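Long-range contact in histidine kinase (Methanosarcina mazei, PDB 3LIB), which probably senses signals outside the cell through this extracellular double Cache (PDC) domain and passes them to an intracellular kinase that phosphorylates protein histidines: residues A[63-68]-A[106-111]. Sequence-based numbering, arbitrary orientation.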
loop_
_atom_site.group_PDB
_atom_site.type_symbol
_atom_site.label_atom_id
_atom_site.label_comp_id
_atom_site.label_asym_id
_atom_site.label_seq_id
_atom_site.Cartn_x
_atom_site.Cartn_y
_atom_site.Cartn_z
ATOM N N ASN A 63 6.853 -14.666 14.069
ATOM C CA ASN A 63 5.556 -14.823 14.701
ATOM C C ASN A 63 4.497 -13.778 14.397
ATOM O O ASN A 63 3.316 -14.053 14.558
ATOM C CB ASN A 63 5.726 -14.894 16.204
ATOM C CG ASN A 63 5.940 -16.282 16.674
ATOM O OD1 ASN A 63 7.091 -16.532 17.282
ATOM N ND2 ASN A 63 5.088 -17.143 16.476
ATOM N N LEU A 64 4.891 -12.565 14.016
ATOM C CA LEU A 64 3.895 -11.552 13.641
ATOM C C LEU A 64 3.391 -11.823 12.211
ATOM O O LEU A 64 2.237 -11.539 11.873
ATOM C CB LEU A 64 4.466 -10.132 13.760
ATOM C CG LEU A 64 4.819 -9.514 15.119
ATOM C CD1 LEU A 64 5.623 -8.252 14.915
ATOM C CD2 LEU A 64 3.602 -9.207 15.927
ATOM N N LEU A 65 4.270 -12.385 11.383
ATOM C CA LEU A 65 3.920 -12.791 10.041
ATOM C C LEU A 65 2.941 -13.939 10.130
ATOM O O LEU A 65 1.932 -14.001 9.417
ATOM C CB LEU A 65 5.162 -13.283 9.321
ATOM C CG LEU A 65 5.141 -13.022 7.820
ATOM C CD1 LEU A 65 5.521 -14.273 7.052
ATOM C CD2 LEU A 65 3.778 -12.548 7.390
ATOM N N ARG A 66 3.271 -14.857 11.031
ATOM C CA ARG A 66 2.597 -16.143 11.119
ATOM C C ARG A 66 1.192 -15.907 11.632
ATOM O O ARG A 66 0.248 -16.591 11.251
ATOM C CB ARG A 66 3.410 -17.102 12.012
ATOM C CG ARG A 66 2.603 -18.130 12.882
ATOM C CD ARG A 66 3.462 -19.370 13.283
ATOM N NE ARG A 66 3.786 -20.204 12.110
ATOM C CZ ARG A 66 4.914 -20.139 11.380
ATOM N NH1 ARG A 66 5.901 -19.284 11.675
ATOM N NH2 ARG A 66 5.064 -20.954 10.341
ATOM N N ASP A 67 1.066 -14.880 12.453
ATOM C CA ASP A 67 -0.167 -14.592 13.164
ATOM C C ASP A 67 -0.989 -13.533 12.436
ATOM O O ASP A 67 -2.052 -13.132 12.909
ATOM C CB ASP A 67 0.195 -14.083 14.547
ATOM C CG ASP A 67 -0.915 -14.250 15.530
ATOM O OD1 ASP A 67 -0.942 -15.326 16.166
ATOM O OD2 ASP A 67 -1.738 -13.304 15.690
ATOM N N ASN A 68 -0.478 -13.077 11.293
ATOM C CA ASN A 68 -1.116 -12.029 10.504
ATOM C C ASN A 68 -1.093 -12.467 9.061
ATOM O O ASN A 68 -0.213 -12.076 8.281
ATOM C CB ASN A 68 -0.383 -10.708 10.676
ATOM C CG ASN A 68 -0.624 -10.096 12.012
ATOM O OD1 ASN A 68 -1.672 -9.524 12.258
ATOM N ND2 ASN A 68 0.337 -10.229 12.900
ATOM N N TRP A 106 11.121 -11.407 7.087
ATOM C CA TRP A 106 10.354 -12.658 7.183
ATOM C C TRP A 106 9.132 -12.674 6.262
ATOM O O TRP A 106 8.160 -11.997 6.556
ATOM C CB TRP A 106 9.862 -12.846 8.606
ATOM C CG TRP A 106 10.644 -13.815 9.431
ATOM C CD1 TRP A 106 11.463 -13.524 10.479
ATOM C CD2 TRP A 106 10.638 -15.241 9.309
ATOM N NE1 TRP A 106 11.977 -14.674 11.005
ATOM C CE2 TRP A 106 11.491 -15.742 10.301
ATOM C CE3 TRP A 106 9.994 -16.141 8.451
ATOM C CZ2 TRP A 106 11.722 -17.095 10.460
ATOM C CZ3 TRP A 106 10.227 -17.480 8.605
ATOM C CH2 TRP A 106 11.085 -17.948 9.602
ATOM N N ASN A 107 9.136 -13.473 5.195
ATOM C CA ASN A 107 8.136 -13.291 4.132
ATOM C C ASN A 107 7.586 -14.534 3.430
ATOM O O ASN A 107 8.327 -15.468 3.078
ATOM C CB ASN A 107 8.771 -12.480 3.040
ATOM C CG ASN A 107 9.922 -13.211 2.428
ATOM O OD1 ASN A 107 10.738 -13.814 3.149
ATOM N ND2 ASN A 107 9.995 -13.204 1.097
ATOM N N LYS A 108 6.292 -14.480 3.136
ATOM C CA LYS A 108 5.602 -15.506 2.383
ATOM C C LYS A 108 5.835 -15.418 0.900
ATOM O O LYS A 108 5.024 -15.938 0.158
ATOM C CB LYS A 108 4.102 -15.368 2.577
ATOM C CG LYS A 108 3.628 -15.640 3.965
ATOM C CD LYS A 108 2.205 -15.199 4.099
ATOM C CE LYS A 108 1.733 -15.460 5.496
ATOM N NZ LYS A 108 1.079 -14.252 6.075
ATOM N N MET A 109 6.920 -14.788 0.451
ATOM C CA MET A 109 7.038 -14.433 -0.993
ATOM C C MET A 109 6.782 -15.569 -2.036
ATOM O O MET A 109 6.461 -15.273 -3.196
ATOM C CB MET A 109 8.311 -13.614 -1.296
ATOM C CG MET A 109 8.045 -12.332 -2.136
ATOM S SD MET A 109 9.216 -10.927 -2.000
ATOM C CE MET A 109 10.848 -11.691 -2.037
ATOM N N ASN A 110 6.874 -16.845 -1.643
ATOM C CA ASN A 110 6.476 -17.940 -2.556
ATOM C C ASN A 110 5.757 -19.079 -1.821
ATOM O O ASN A 110 6.267 -20.204 -1.720
ATOM C CB ASN A 110 7.688 -18.465 -3.317
ATOM C CG ASN A 110 8.845 -17.514 -3.241
ATOM O OD1 ASN A 110 9.481 -17.454 -2.071
ATOM N ND2 ASN A 110 9.142 -16.799 -4.196
ATOM N N GLY A 111 4.565 -18.769 -1.309
ATOM C CA GLY A 111 3.807 -19.700 -0.471
ATOM C C GLY A 111 4.614 -20.083 0.757
ATOM O O GLY A 111 4.139 -19.978 1.887
#
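Lys108 meets Leu65 with its chain extended from CA through CE (chi3 -179°) and bending at the last torsion (chi4 130°), which carries NZ to the C-terminal end of helix 54-66. In this sensor module of PDC fold, the helix lies against an antiparallel sheet, and strand 104-107 of that sheet ends beside the helix terminus. The two side chains run antiparallel, one alongside the other: Leu65 CD1 touches Lys108 CG at 3.9 Å, and Leu65 CD2 touches Lys108 CE at 4.0 Å. A long aliphatic stem ending in an amine suits this place, because its methylenes can lie against a leucine while the charge travels on to carbonyl oxygens. There NZ gives a weak hydrogen bond to Leu65 O (3.5 Å), and it is also bonded to the backbone oxygens of Pro69 and Leu71, in the link to strand 73-78. The positive group sits by the C-terminal end of the helix, whose dipole would probably favour it. Leu65, buried and branched, fills the space between helix and strand, its CG packing 3.4 Å from Trp106 O and its CD1 4.0 Å from Asn107 CA. With an alanine at Leu65, a gap beside Trp106 O would probably open and the lysine stem is likely to lose its apolar neighbour. The Trp106 indole turns to the helix upstream, touching Leu58 and Leu61. Asn68, just past the helix, folds its side chain back over the last turn: its ND2 bonds to Leu64 O on a lone pair in the carbonyl plane.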